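Local atomic coordinates of sesquisabinene B synthase 2 (Santalum album, PDB entry 6A2A), a protein that probably catalyses the metal-dependent cyclisation of farnesyl diphosphate to sesquisabinene B, as a class I plant terpene synthase. Residues G261-W266 and M304-G309; D273-A278 and R351-T356; P378-V383 and S426-V431; V449-I454 and K505-C510. All blocks are in the same frame, centred on the assembly; numbering follows the deposited sequence.

Contact 1. Residues G261-W266 and M304-G309; sequences GRLSRW and MEAKVG
A cation-pi contact, Lys307 over Trp266, joins helix 239-270 to helix 299-321, the helix that carries the aspartate-rich metal-binding motif with Asp316 and Asp320. The axes of the two short helical segments pass 10.9 Å apart at 38°, room enough for a full indole and a lysine chain between them. Lys307, extended beyond CG, runs along one face of the indole from its six-membered to its five-membered ring. Its CB sits 3.6 Å from Trp266 CH2 at the far end. Lys307 CE then lies 3.6 Å from the centroid of the Trp266 five-membered ring, almost on the ring normal, as a CH-pi contact. Lys307 NZ lies 4.0 Å from the centroid of the five-membered ring of Trp266, 19° off its normal. Trp266 reaches this place because its CG stands anti to the backbone N (chi1 166°), while the carbonyl O of Leu263 lies at the indole edge, in its plane. Beside this pair, Leu263 spreads its methyls over two residues: CD2 is 3.7 Å from Lys307 CG, and CD1 meets Ala306 CB at 3.8 Å. With a serine in place of Trp266, the Lys307 chain would probably lose its aromatic bed and its ammonium group would be freer to swing. Around the pair, helix 281-292 packs on Leu263, Trp266 and Ala306, whereas helix 348-372 meets Trp266 through Thr360 and also receives Met304 and Val308.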
loop_
_atom_site.group_PDB
_atom_site.type_symbol
_atom_site.label_atom_id
_atom_site.label_comp_id
_atom_site.label_asym_id
_atom_site.label_seq_id
_atom_site.Cartn_x
_atom_site.Cartn_y
_atom_site.Cartn_z
ATOM N N GLY A 261 -9.165 -6.291 0.829
ATOM C CA GLY A 261 -8.751 -5.754 -0.429
ATOM C C GLY A 261 -7.372 -5.128 -0.372
ATOM O O GLY A 261 -6.520 -5.441 -1.227
ATOM N N ARG A 262 -7.162 -4.236 0.613
ATOM C CA ARG A 262 -5.889 -3.586 0.795
ATOM C C ARG A 262 -4.786 -4.617 1.068
ATOM O O ARG A 262 -3.691 -4.540 0.494
ATOM C CB ARG A 262 -5.931 -2.592 1.940
ATOM C CG ARG A 262 -6.637 -1.295 1.568
ATOM C CD ARG A 262 -6.439 -0.213 2.608
ATOM N NE ARG A 262 -7.277 -0.449 3.754
ATOM C CZ ARG A 262 -8.563 -0.135 3.865
ATOM N NH1 ARG A 262 -9.211 0.484 2.880
ATOM N NH2 ARG A 262 -9.217 -0.499 4.948
ATOM N N LEU A 263 -5.094 -5.563 1.954
ATOM C CA LEU A 263 -4.062 -6.557 2.374
ATOM C C LEU A 263 -3.693 -7.478 1.217
ATOM O O LEU A 263 -2.509 -7.818 1.065
ATOM C CB LEU A 263 -4.615 -7.337 3.558
ATOM C CG LEU A 263 -4.553 -6.582 4.872
ATOM C CD1 LEU A 263 -5.364 -7.287 5.917
ATOM C CD2 LEU A 263 -3.118 -6.426 5.348
ATOM N N SER A 264 -4.660 -7.822 0.397
ATOM C CA SER A 264 -4.462 -8.680 -0.783
ATOM C C SER A 264 -3.563 -7.960 -1.769
ATOM O O SER A 264 -2.596 -8.537 -2.323
ATOM C CB SER A 264 -5.774 -9.021 -1.440
ATOM O OG SER A 264 -6.478 -9.936 -0.640
ATOM N N ARG A 265 -3.873 -6.674 -2.004
ATOM C CA ARG A 265 -3.014 -5.897 -2.918
ATOM C C ARG A 265 -1.581 -5.812 -2.377
ATOM O O ARG A 265 -0.622 -5.977 -3.143
ATOM C CB ARG A 265 -3.632 -4.521 -3.190
ATOM C CG ARG A 265 -4.865 -4.599 -4.076
ATOM C CD ARG A 265 -5.422 -3.256 -4.516
ATOM N NE ARG A 265 -6.049 -2.542 -3.414
ATOM C CZ ARG A 265 -7.324 -2.670 -3.069
ATOM N NH1 ARG A 265 -8.136 -3.420 -3.794
ATOM N NH2 ARG A 265 -7.779 -2.070 -1.988
ATOM N N TRP A 266 -1.395 -5.572 -1.083
ATOM C CA TRP A 266 -0.092 -5.553 -0.458
ATOM C C TRP A 266 0.618 -6.906 -0.688
ATOM O O TRP A 266 1.807 -6.931 -1.011
ATOM C CB TRP A 266 -0.210 -5.257 1.046
ATOM C CG TRP A 266 1.031 -5.552 1.826
ATOM C CD1 TRP A 266 2.171 -4.800 1.888
ATOM C CD2 TRP A 266 1.255 -6.700 2.681
ATOM N NE1 TRP A 266 3.104 -5.408 2.682
ATOM C CE2 TRP A 266 2.561 -6.573 3.201
ATOM C CE3 TRP A 266 0.481 -7.809 3.040
ATOM C CZ2 TRP A 266 3.126 -7.517 4.059
ATOM C CZ3 TRP A 266 1.046 -8.734 3.906
ATOM C CH2 TRP A 266 2.327 -8.570 4.429
ATOM N N MET A 304 -2.096 -4.196 10.291
ATOM C CA MET A 304 -0.714 -4.373 10.550
ATOM C C MET A 304 -0.538 -5.733 11.242
ATOM O O MET A 304 0.453 -6.472 10.947
ATOM C CB MET A 304 -0.121 -3.213 11.346
ATOM C CG MET A 304 0.131 -1.967 10.479
ATOM S SD MET A 304 0.851 -0.628 11.417
ATOM C CE MET A 304 -0.630 0.139 12.089
ATOM N N GLU A 305 -1.453 -6.113 12.129
ATOM C CA GLU A 305 -1.264 -7.402 12.818
ATOM C C GLU A 305 -1.402 -8.537 11.786
ATOM O O GLU A 305 -0.753 -9.548 11.889
ATOM C CB GLU A 305 -2.300 -7.595 13.941
ATOM C CG GLU A 305 -2.162 -6.643 15.120
ATOM C CD GLU A 305 -0.909 -6.834 15.939
ATOM O OE1 GLU A 305 -0.674 -7.950 16.403
ATOM O OE2 GLU A 305 -0.172 -5.859 16.117
ATOM N N ALA A 306 -2.320 -8.376 10.836
ATOM C CA ALA A 306 -2.549 -9.354 9.771
ATOM C C ALA A 306 -1.290 -9.472 8.912
ATOM O O ALA A 306 -0.901 -10.598 8.525
ATOM C CB ALA A 306 -3.771 -8.960 8.951
ATOM N N LYS A 307 -0.610 -8.373 8.631
ATOM C CA LYS A 307 0.642 -8.454 7.848
ATOM C C LYS A 307 1.698 -9.240 8.629
ATOM O O LYS A 307 2.335 -10.155 8.074
ATOM C CB LYS A 307 1.203 -7.074 7.533
ATOM C CG LYS A 307 0.387 -6.223 6.577
ATOM C CD LYS A 307 1.100 -4.923 6.280
ATOM C CE LYS A 307 0.411 -4.094 5.215
ATOM N NZ LYS A 307 1.206 -2.848 4.978
ATOM N N VAL A 308 1.880 -8.913 9.908
ATOM C CA VAL A 308 2.844 -9.675 10.726
ATOM C C VAL A 308 2.471 -11.174 10.731
ATOM O O VAL A 308 3.351 -12.055 10.539
ATOM C CB VAL A 308 2.926 -9.091 12.138
ATOM C CG1 VAL A 308 3.897 -9.841 13.021
ATOM C CG2 VAL A 308 3.334 -7.629 12.064
ATOM N N GLY A 309 1.180 -11.502 10.935
ATOM C CA GLY A 309 0.775 -12.913 10.968
ATOM C C GLY A 309 1.026 -13.647 9.661
ATOM O O GLY A 309 1.479 -14.799 9.674
#

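Contact 2. Residues D273-A278 and R351-T356; sequences DKMPFA and RMPLLT
Met275 pushes its thioether end against Met352 and the ring of Pro353, joining the loop between helices 239-270 and 281-292 to helix 348-372. Its terminal CE lies 4.0 Å from Met352 CE and equally near the sulphur of that residue, so the two methionines meet end against end. One bond back, Met275 SD lies 4.2 Å from Pro353 CD. The Met275 chain is bent at chi2 and chi3 (-61° and 95°), and this curl lets the sulphur and the methyl address two neighbouring residues of the helix. Phe277 adds a lighter touch: the edge of its ring, through CZ, approaches Pro353 CG at 4.4 Å. Within the loop, Met275 CB sits 3.6 Å above one face of the Phe277 ring, toward the rim, so the two side chains reach the helix as a layered pair. The helix is kinked where the proline nitrogen has no hydrogen to offer the preceding turn. Beside that point Met352 O takes two bonds from Thr356, from its backbone N and from OG1 at 3.0 Å, the hydroxyl standing above the carbonyl plane, and a weak one from Tyr366 OH of the second subunit. Met352 also packs on Lys370 of that subunit, so this helix serves the dimer interface. Phe277 meets the ring of Tyr322 and packs on Val318, and its side chain lies about 9 Å from those of the magnesium-binding Asp316 and Asp320. The whole is an interhelical loop packed through methionine, phenylalanine and proline against a helix, near the metal site of the class I terpene synthase fold.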
loop_
_atom_site.group_PDB
_atom_site.type_symbol
_atom_site.label_atom_id
_atom_site.label_comp_id
_atom_site.label_asym_id
_atom_site.label_seq_id
_atom_site.Cartn_x
_atom_site.Cartn_y
_atom_site.Cartn_z
ATOM N N ASP A 273 2.860 -14.424 -2.466
ATOM C CA ASP A 273 1.857 -15.304 -2.959
ATOM C C ASP A 273 2.417 -16.305 -3.955
ATOM O O ASP A 273 1.819 -17.371 -4.136
ATOM C CB ASP A 273 0.673 -14.546 -3.550
ATOM C CG ASP A 273 1.008 -13.772 -4.779
ATOM O OD1 ASP A 273 2.056 -13.099 -4.852
ATOM O OD2 ASP A 273 0.177 -13.859 -5.714
ATOM N N LYS A 274 3.577 -16.010 -4.502
ATOM C CA LYS A 274 4.175 -16.887 -5.542
ATOM C C LYS A 274 5.299 -17.747 -4.952
ATOM O O LYS A 274 5.999 -18.461 -5.724
ATOM C CB LYS A 274 4.708 -16.072 -6.724
ATOM C CG LYS A 274 3.655 -15.196 -7.394
ATOM C CD LYS A 274 2.545 -15.957 -8.022
ATOM C CE LYS A 274 1.635 -15.062 -8.847
ATOM N NZ LYS A 274 0.615 -15.849 -9.584
ATOM N N MET A 275 5.542 -17.667 -3.644
ATOM C CA MET A 275 6.500 -18.627 -3.041
ATOM C C MET A 275 5.857 -20.006 -3.119
ATOM O O MET A 275 4.677 -20.142 -2.964
ATOM C CB MET A 275 6.784 -18.327 -1.572
ATOM C CG MET A 275 7.351 -16.969 -1.326
ATOM S SD MET A 275 8.905 -16.685 -2.139
ATOM C CE MET A 275 8.501 -15.886 -3.684
ATOM N N PRO A 276 6.662 -21.050 -3.285
ATOM C CA PRO A 276 6.106 -22.377 -3.315
ATOM C C PRO A 276 5.856 -22.944 -1.910
ATOM O O PRO A 276 6.081 -24.117 -1.683
ATOM C CB PRO A 276 7.212 -23.166 -4.061
ATOM C CG PRO A 276 8.451 -22.492 -3.659
ATOM C CD PRO A 276 8.109 -21.006 -3.571
ATOM N N PHE A 277 5.385 -22.097 -0.990
ATOM C CA PHE A 277 4.909 -22.503 0.329
ATOM C C PHE A 277 3.900 -21.442 0.810
ATOM O O PHE A 277 3.630 -20.411 0.075
ATOM C CB PHE A 277 6.107 -22.742 1.262
ATOM C CG PHE A 277 7.208 -21.706 1.149
ATOM C CD1 PHE A 277 7.079 -20.455 1.733
ATOM C CD2 PHE A 277 8.358 -21.952 0.399
ATOM C CE1 PHE A 277 8.072 -19.495 1.613
ATOM C CE2 PHE A 277 9.341 -20.978 0.262
ATOM C CZ PHE A 277 9.211 -19.756 0.869
ATOM N N ALA A 278 3.330 -21.666 1.998
ATOM C CA ALA A 278 2.465 -20.636 2.714
ATOM C C ALA A 278 1.204 -20.266 1.896
ATOM O O ALA A 278 0.672 -19.064 1.891
ATOM C CB ALA A 278 3.276 -19.419 3.097
ATOM N N ARG A 351 15.139 -14.967 0.206
ATOM C CA ARG A 351 15.451 -13.556 0.249
ATOM C C ARG A 351 14.171 -12.690 0.242
ATOM O O ARG A 351 14.138 -11.652 0.934
ATOM C CB ARG A 351 16.299 -13.147 -0.963
ATOM C CG ARG A 351 17.105 -11.879 -0.760
ATOM C CD ARG A 351 17.859 -11.409 -1.999
ATOM N NE ARG A 351 18.488 -12.500 -2.714
ATOM C CZ ARG A 351 18.765 -12.525 -4.013
ATOM N NH1 ARG A 351 18.745 -11.408 -4.736
ATOM N NH2 ARG A 351 19.038 -13.688 -4.581
ATOM N N MET A 352 13.171 -13.095 -0.492
ATOM C CA MET A 352 11.920 -12.267 -0.628
ATOM C C MET A 352 11.167 -12.233 0.712
ATOM O O MET A 352 10.864 -11.134 1.242
ATOM C CB MET A 352 11.090 -12.724 -1.819
ATOM C CG MET A 352 11.710 -12.223 -3.148
ATOM S SD MET A 352 10.867 -12.775 -4.603
ATOM C CE MET A 352 9.253 -12.048 -4.314
ATOM N N PRO A 353 10.946 -13.397 1.360
ATOM C CA PRO A 353 10.426 -13.340 2.744
ATOM C C PRO A 353 11.271 -12.496 3.699
ATOM O O PRO A 353 10.747 -11.775 4.582
ATOM C CB PRO A 353 10.434 -14.810 3.177
ATOM C CG PRO A 353 10.231 -15.573 1.868
ATOM C CD PRO A 353 11.052 -14.763 0.891
ATOM N N LEU A 354 12.574 -12.623 3.637
ATOM C CA LEU A 354 13.443 -11.904 4.521
ATOM C C LEU A 354 13.234 -10.394 4.349
ATOM O O LEU A 354 13.071 -9.642 5.326
ATOM C CB LEU A 354 14.905 -12.255 4.252
ATOM C CG LEU A 354 15.947 -11.404 4.976
ATOM C CD1 LEU A 354 15.860 -11.602 6.457
ATOM C CD2 LEU A 354 17.350 -11.768 4.514
ATOM N N LEU A 355 13.316 -9.952 3.120
ATOM C CA LEU A 355 13.285 -8.529 2.882
ATOM C C LEU A 355 11.865 -7.992 3.092
ATOM O O LEU A 355 11.690 -6.803 3.459
ATOM C CB LEU A 355 13.754 -8.228 1.456
ATOM C CG LEU A 355 15.257 -8.413 1.225
ATOM C CD1 LEU A 355 15.609 -8.249 -0.252
ATOM C CD2 LEU A 355 16.064 -7.469 2.095
ATOM N N THR A 356 10.847 -8.826 2.904
ATOM C CA THR A 356 9.490 -8.381 3.239
ATOM C C THR A 356 9.322 -8.224 4.753
ATOM O O THR A 356 8.708 -7.278 5.220
ATOM C CB THR A 356 8.448 -9.279 2.598
ATOM O OG1 THR A 356 8.585 -9.251 1.167
ATOM C CG2 THR A 356 7.051 -8.867 3.016
#

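Contact 3. Residues P378-V383 and S426-V431; sequences PCTAKV and SYLLTV
Apolar contact accounts for the meeting of Leu428 with Thr380 and Cys379, and a single methyl does the work. CD2 of Leu428 lies 4.0 Å from Thr380 CG2, methyl against methyl, the two side chains crossing at about a right angle. The same CD2 comes within 4.4 Å of Cys379 SG, a looser approach. Leu428 holds its CG anti to the backbone N (chi1 165°), a setting that carries the branch across to helix 377-400. Its packing continues on Ala368 of helix 348-372 and Leu439 of helix 436-443.

The polar groups are served away from the interface. Thr380 divides its side chain by character: the methyl faces Leu428, while OG1 is directed to Ser361 O of helix 348-372, its main partner, with Ile377 O of its own helix as a second acceptor that must share the same proton. In the other segment, Thr430 OG1 donates to Ser426 O at 2.8 Å, tilted 26° from the carbonyl plane. Tyr427 O receives two backbone donors, Val431 N at 2.8 Å and Thr430 N at 3.1 Å.

Val431 CB lies 3.8 Å above the centre of the Tyr427 ring. Phe521 meets that ring edge-to-face.

The chemistry implies a join between two helices that rests on dispersion and shape: the threonine hydroxyl is satisfied by backbone carbonyls, which leaves its methyl for the leucine.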
loop_
_atom_site.group_PDB
_atom_site.type_symbol
_atom_site.label_atom_id
_atom_site.label_comp_id
_atom_site.label_asym_id
_atom_site.label_seq_id
_atom_site.Cartn_x
_atom_site.Cartn_y
_atom_site.Cartn_z
ATOM N N PRO A 378 13.058 -0.349 16.502
ATOM C CA PRO A 378 13.836 -1.221 17.401
ATOM C C PRO A 378 12.992 -2.353 18.006
ATOM O O PRO A 378 13.487 -3.469 18.146
ATOM C CB PRO A 378 14.329 -0.261 18.490
ATOM C CG PRO A 378 14.492 1.001 17.721
ATOM C CD PRO A 378 13.261 1.068 16.843
ATOM N N CYS A 379 11.723 -2.028 18.325
ATOM C CA CYS A 379 10.787 -2.946 18.944
ATOM C C CYS A 379 10.454 -4.096 17.961
ATOM O O CYS A 379 10.601 -5.290 18.312
ATOM C CB CYS A 379 9.534 -2.193 19.421
ATOM S SG CYS A 379 8.247 -3.317 20.031
ATOM N N THR A 380 10.027 -3.769 16.751
ATOM C CA THR A 380 9.659 -4.787 15.775
ATOM C C THR A 380 10.897 -5.625 15.419
ATOM O O THR A 380 10.810 -6.817 15.236
ATOM C CB THR A 380 8.964 -4.163 14.551
ATOM O OG1 THR A 380 9.818 -3.221 13.886
ATOM C CG2 THR A 380 7.712 -3.429 14.981
ATOM N N ALA A 381 12.058 -4.980 15.292
ATOM C CA ALA A 381 13.309 -5.735 14.966
ATOM C C ALA A 381 13.627 -6.741 16.071
ATOM O O ALA A 381 13.970 -7.883 15.791
ATOM C CB ALA A 381 14.455 -4.765 14.726
ATOM N N LYS A 382 13.429 -6.331 17.324
ATOM C CA LYS A 382 13.714 -7.129 18.481
ATOM C C LYS A 382 12.797 -8.354 18.563
ATOM O O LYS A 382 13.281 -9.460 18.796
ATOM C CB LYS A 382 13.559 -6.287 19.755
ATOM C CG LYS A 382 13.739 -7.106 21.035
ATOM C CD LYS A 382 15.112 -7.694 21.168
ATOM C CE LYS A 382 15.357 -8.161 22.591
ATOM N NZ LYS A 382 16.511 -9.084 22.656
ATOM N N VAL A 383 11.471 -8.172 18.376
ATOM C CA VAL A 383 10.592 -9.341 18.492
ATOM C C VAL A 383 10.829 -10.308 17.336
ATOM O O VAL A 383 10.757 -11.529 17.535
ATOM C CB VAL A 383 9.105 -8.984 18.656
ATOM C CG1 VAL A 383 8.930 -8.218 19.960
ATOM C CG2 VAL A 383 8.554 -8.172 17.467
ATOM N N SER A 426 1.078 -5.235 18.914
ATOM C CA SER A 426 -0.226 -4.654 19.175
ATOM C C SER A 426 -0.153 -3.565 20.262
ATOM O O SER A 426 -0.891 -2.578 20.175
ATOM C CB SER A 426 -1.227 -5.713 19.489
ATOM O OG SER A 426 -1.189 -6.202 20.834
ATOM N N TYR A 427 0.664 -3.804 21.281
ATOM C CA TYR A 427 0.843 -2.867 22.391
ATOM C C TYR A 427 1.541 -1.584 21.894
ATOM O O TYR A 427 1.088 -0.442 22.179
ATOM C CB TYR A 427 1.627 -3.534 23.511
ATOM C CG TYR A 427 1.903 -2.629 24.686
ATOM C CD1 TYR A 427 1.028 -2.580 25.757
ATOM C CD2 TYR A 427 3.096 -1.935 24.795
ATOM C CE1 TYR A 427 1.299 -1.810 26.881
ATOM C CE2 TYR A 427 3.389 -1.161 25.921
ATOM C CZ TYR A 427 2.481 -1.084 26.956
ATOM O OH TYR A 427 2.809 -0.327 28.054
ATOM N N LEU A 428 2.648 -1.762 21.152
ATOM C CA LEU A 428 3.333 -0.644 20.503
ATOM C C LEU A 428 2.367 0.290 19.757
ATOM O O LEU A 428 2.484 1.555 19.830
ATOM C CB LEU A 428 4.355 -1.199 19.508
ATOM C CG LEU A 428 4.911 -0.196 18.502
ATOM C CD1 LEU A 428 5.811 0.818 19.159
ATOM C CD2 LEU A 428 5.669 -0.904 17.383
ATOM N N LEU A 429 1.432 -0.291 19.039
ATOM C CA LEU A 429 0.565 0.461 18.125
ATOM C C LEU A 429 -0.638 1.088 18.835
ATOM O O LEU A 429 -1.331 1.889 18.174
ATOM C CB LEU A 429 0.053 -0.488 17.033
ATOM C CG LEU A 429 1.148 -1.039 16.113
ATOM C CD1 LEU A 429 0.556 -2.045 15.148
ATOM C CD2 LEU A 429 1.824 0.071 15.329
ATOM N N THR A 430 -0.920 0.694 20.072
ATOM C CA THR A 430 -2.148 1.193 20.753
ATOM C C THR A 430 -1.889 1.856 22.101
ATOM O O THR A 430 -2.766 2.678 22.498
ATOM C CB THR A 430 -3.157 0.066 20.969
ATOM O OG1 THR A 430 -2.563 -0.959 21.788
ATOM C CG2 THR A 430 -3.635 -0.461 19.642
ATOM N N VAL A 431 -0.851 1.499 22.848
ATOM C CA VAL A 431 -0.601 2.092 24.191
ATOM C C VAL A 431 -0.494 3.631 24.087
ATOM O O VAL A 431 0.039 4.178 23.130
ATOM C CB VAL A 431 0.663 1.514 24.860
ATOM C CG1 VAL A 431 1.945 2.076 24.241
ATOM C CG2 VAL A 431 0.636 1.734 26.370
#

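Contact 4. Residues V449-I454 and K505-C510; sequences VRASCI and KRLNKC
Leu507 has the largest share of this contact, and it spends it on Ala451 and the backbone N of Ser452. Its CD2 methyl lies 3.9 Å from Ala451 CB, and CG follows at 4.2 Å, so that one branch of the leucine comes up against the alanine methyl. The same CD2 reaches 4.2 Å from the backbone N of Ser452. Its chi1 of -97° departs from a staggered value, and this turn brings the end of the side chain closer to helix 447-462 than its first bond would suggest. Leu507 also packs on Phe448 and Leu455 of that helix and Val529 of helix 521-535, all apolar.

Ala451 directs its methyl toward helix 489-510. Because that methyl is so short, the backbones can draw near, with 6.4 Å between the CA atoms of Ala451 and Leu507.

Ser452 takes the third share, its hydroxyl being directed to Thr525 O. OG stands anti to the backbone N (chi1 178°) to make this hydrogen bond, while the side chain packs on Val528 and Val529.

Charged groups lie at the margin. Arg450 NH2 and Arg506 NH1 are 6.3 Å apart, like charges not in contact; Arg450 NH1 has a salt bridge to Asp411, which probably eases their mutual repulsion. The chemistry thus implies close approach bought by small size: an alanine and a serine on one helix admit a single leucine from the other, and the hydroxyl of Ser452 and the guanidinium of Arg450 have partners elsewhere.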
loop_
_atom_site.group_PDB
_atom_site.type_symbol
_atom_site.label_atom_id
_atom_site.label_comp_id
_atom_site.label_asym_id
_atom_site.label_seq_id
_atom_site.Cartn_x
_atom_site.Cartn_y
_atom_site.Cartn_z
ATOM N N VAL A 449 0.637 -11.645 30.015
ATOM C CA VAL A 449 1.101 -11.892 28.626
ATOM C C VAL A 449 1.662 -13.308 28.519
ATOM O O VAL A 449 1.399 -13.963 27.544
ATOM C CB VAL A 449 2.132 -10.828 28.234
ATOM C CG1 VAL A 449 2.611 -11.029 26.820
ATOM C CG2 VAL A 449 1.565 -9.445 28.442
ATOM N N ARG A 450 2.400 -13.746 29.505
ATOM C CA ARG A 450 2.996 -15.096 29.481
ATOM C C ARG A 450 1.876 -16.142 29.374
ATOM O O ARG A 450 2.018 -17.039 28.620
ATOM C CB ARG A 450 3.817 -15.322 30.748
ATOM C CG ARG A 450 4.727 -16.533 30.702
ATOM C CD ARG A 450 5.356 -16.837 32.045
ATOM N NE ARG A 450 6.346 -17.882 31.966
ATOM C CZ ARG A 450 6.544 -18.852 32.845
ATOM N NH1 ARG A 450 7.405 -19.802 32.544
ATOM N NH2 ARG A 450 5.920 -18.884 34.009
ATOM N N ALA A 451 0.833 -15.979 30.154
ATOM C CA ALA A 451 -0.313 -16.909 30.150
ATOM C C ALA A 451 -0.907 -16.980 28.736
ATOM O O ALA A 451 -1.117 -18.060 28.238
ATOM C CB ALA A 451 -1.323 -16.453 31.168
ATOM N N SER A 452 -1.143 -15.845 28.136
ATOM C CA SER A 452 -1.706 -15.774 26.768
ATOM C C SER A 452 -0.792 -16.494 25.773
ATOM O O SER A 452 -1.276 -17.318 25.050
ATOM C CB SER A 452 -1.946 -14.361 26.366
ATOM O OG SER A 452 -2.437 -14.273 25.063
ATOM N N CYS A 453 0.490 -16.204 25.771
ATOM C CA CYS A 453 1.386 -16.870 24.795
ATOM C C CYS A 453 1.458 -18.373 25.078
ATOM O O CYS A 453 1.441 -19.108 24.147
ATOM C CB CYS A 453 2.772 -16.242 24.809
ATOM S SG CYS A 453 2.703 -14.477 24.430
ATOM N N ILE A 454 1.567 -18.787 26.316
ATOM C CA ILE A 454 1.619 -20.247 26.572
ATOM C C ILE A 454 0.299 -20.870 26.103
ATOM O O ILE A 454 0.350 -21.891 25.468
ATOM C CB ILE A 454 1.915 -20.553 28.051
ATOM C CG1 ILE A 454 3.320 -20.093 28.420
ATOM C CG2 ILE A 454 1.747 -22.029 28.314
ATOM C CD1 ILE A 454 3.685 -20.334 29.853
ATOM N N LYS A 505 -7.477 -19.752 34.179
ATOM C CA LYS A 505 -7.755 -19.250 35.551
ATOM C C LYS A 505 -6.853 -18.058 35.917
ATOM O O LYS A 505 -7.291 -17.056 36.476
ATOM C CB LYS A 505 -7.597 -20.405 36.527
ATOM C CG LYS A 505 -8.762 -21.401 36.560
ATOM C CD LYS A 505 -8.367 -22.653 37.270
ATOM C CE LYS A 505 -9.427 -23.721 37.213
ATOM N NZ LYS A 505 -9.013 -24.923 37.958
ATOM N N ARG A 506 -5.578 -18.156 35.568
ATOM C CA ARG A 506 -4.647 -17.043 35.830
ATOM C C ARG A 506 -5.000 -15.819 35.006
ATOM O O ARG A 506 -4.988 -14.711 35.488
ATOM C CB ARG A 506 -3.218 -17.573 35.595
ATOM C CG ARG A 506 -2.906 -18.795 36.435
ATOM C CD ARG A 506 -1.447 -19.060 36.749
ATOM N NE ARG A 506 -1.023 -18.239 37.863
ATOM C CZ ARG A 506 0.166 -18.360 38.453
ATOM N NH1 ARG A 506 1.038 -19.279 38.038
ATOM N NH2 ARG A 506 0.449 -17.577 39.467
ATOM N N LEU A 507 -5.283 -15.961 33.687
ATOM C CA LEU A 507 -5.782 -14.879 32.871
ATOM C C LEU A 507 -7.020 -14.179 33.469
ATOM O O LEU A 507 -7.088 -12.960 33.480
ATOM C CB LEU A 507 -6.182 -15.478 31.512
ATOM C CG LEU A 507 -5.267 -15.450 30.314
ATOM C CD1 LEU A 507 -6.098 -15.658 29.034
ATOM C CD2 LEU A 507 -4.397 -14.209 30.198
ATOM N N ASN A 508 -8.043 -14.966 33.899
ATOM C CA ASN A 508 -9.262 -14.438 34.457
ATOM C C ASN A 508 -8.968 -13.576 35.692
ATOM O O ASN A 508 -9.444 -12.476 35.796
ATOM C CB ASN A 508 -10.216 -15.571 34.899
ATOM C CG ASN A 508 -10.850 -16.332 33.752
ATOM O OD1 ASN A 508 -10.870 -15.833 32.626
ATOM N ND2 ASN A 508 -11.341 -17.518 34.047
ATOM N N LYS A 509 -8.129 -14.083 36.536
ATOM C CA LYS A 509 -7.802 -13.351 37.801
ATOM C C LYS A 509 -6.968 -12.088 37.497
ATOM O O LYS A 509 -7.209 -11.005 38.108
ATOM C CB LYS A 509 -7.092 -14.248 38.807
ATOM C CG LYS A 509 -6.991 -13.642 40.210
ATOM C CD LYS A 509 -6.498 -14.628 41.213
ATOM C CE LYS A 509 -6.594 -14.119 42.642
ATOM N NZ LYS A 509 -6.487 -15.258 43.597
ATOM N N CYS A 510 -6.092 -12.161 36.497
ATOM C CA CYS A 510 -5.276 -10.968 36.121
ATOM C C CYS A 510 -6.214 -9.810 35.774
ATOM O O CYS A 510 -5.914 -8.680 36.113
ATOM C CB CYS A 510 -4.287 -11.218 34.968
ATOM S SG CYS A 510 -2.899 -12.320 35.275
#

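The four contacts trace a path through the helical bundle. Contacts 1 and 2 have centres 14 Å apart and touch, Trp266 CZ2 lying 4.3 Å from Thr356 CG2. Helix 299-321, one side of contact 1, carries the magnesium-binding Asp316 and Asp320, and contact 2 comes nearest to these residues, though no metal is bound in this chain. Contact 3 lies 17 Å from contact 1, centre to centre, and meets it where Met304 CE is 3.9 Å from Leu429 CD1. Contact 4 stands farther along: its centre is 20 Å from that of contact 3, nearest atoms about 7 Å apart, and 33 Å from that of contact 2. Helix 521-535 bridges this gap, packing on Ser426 and Ser452.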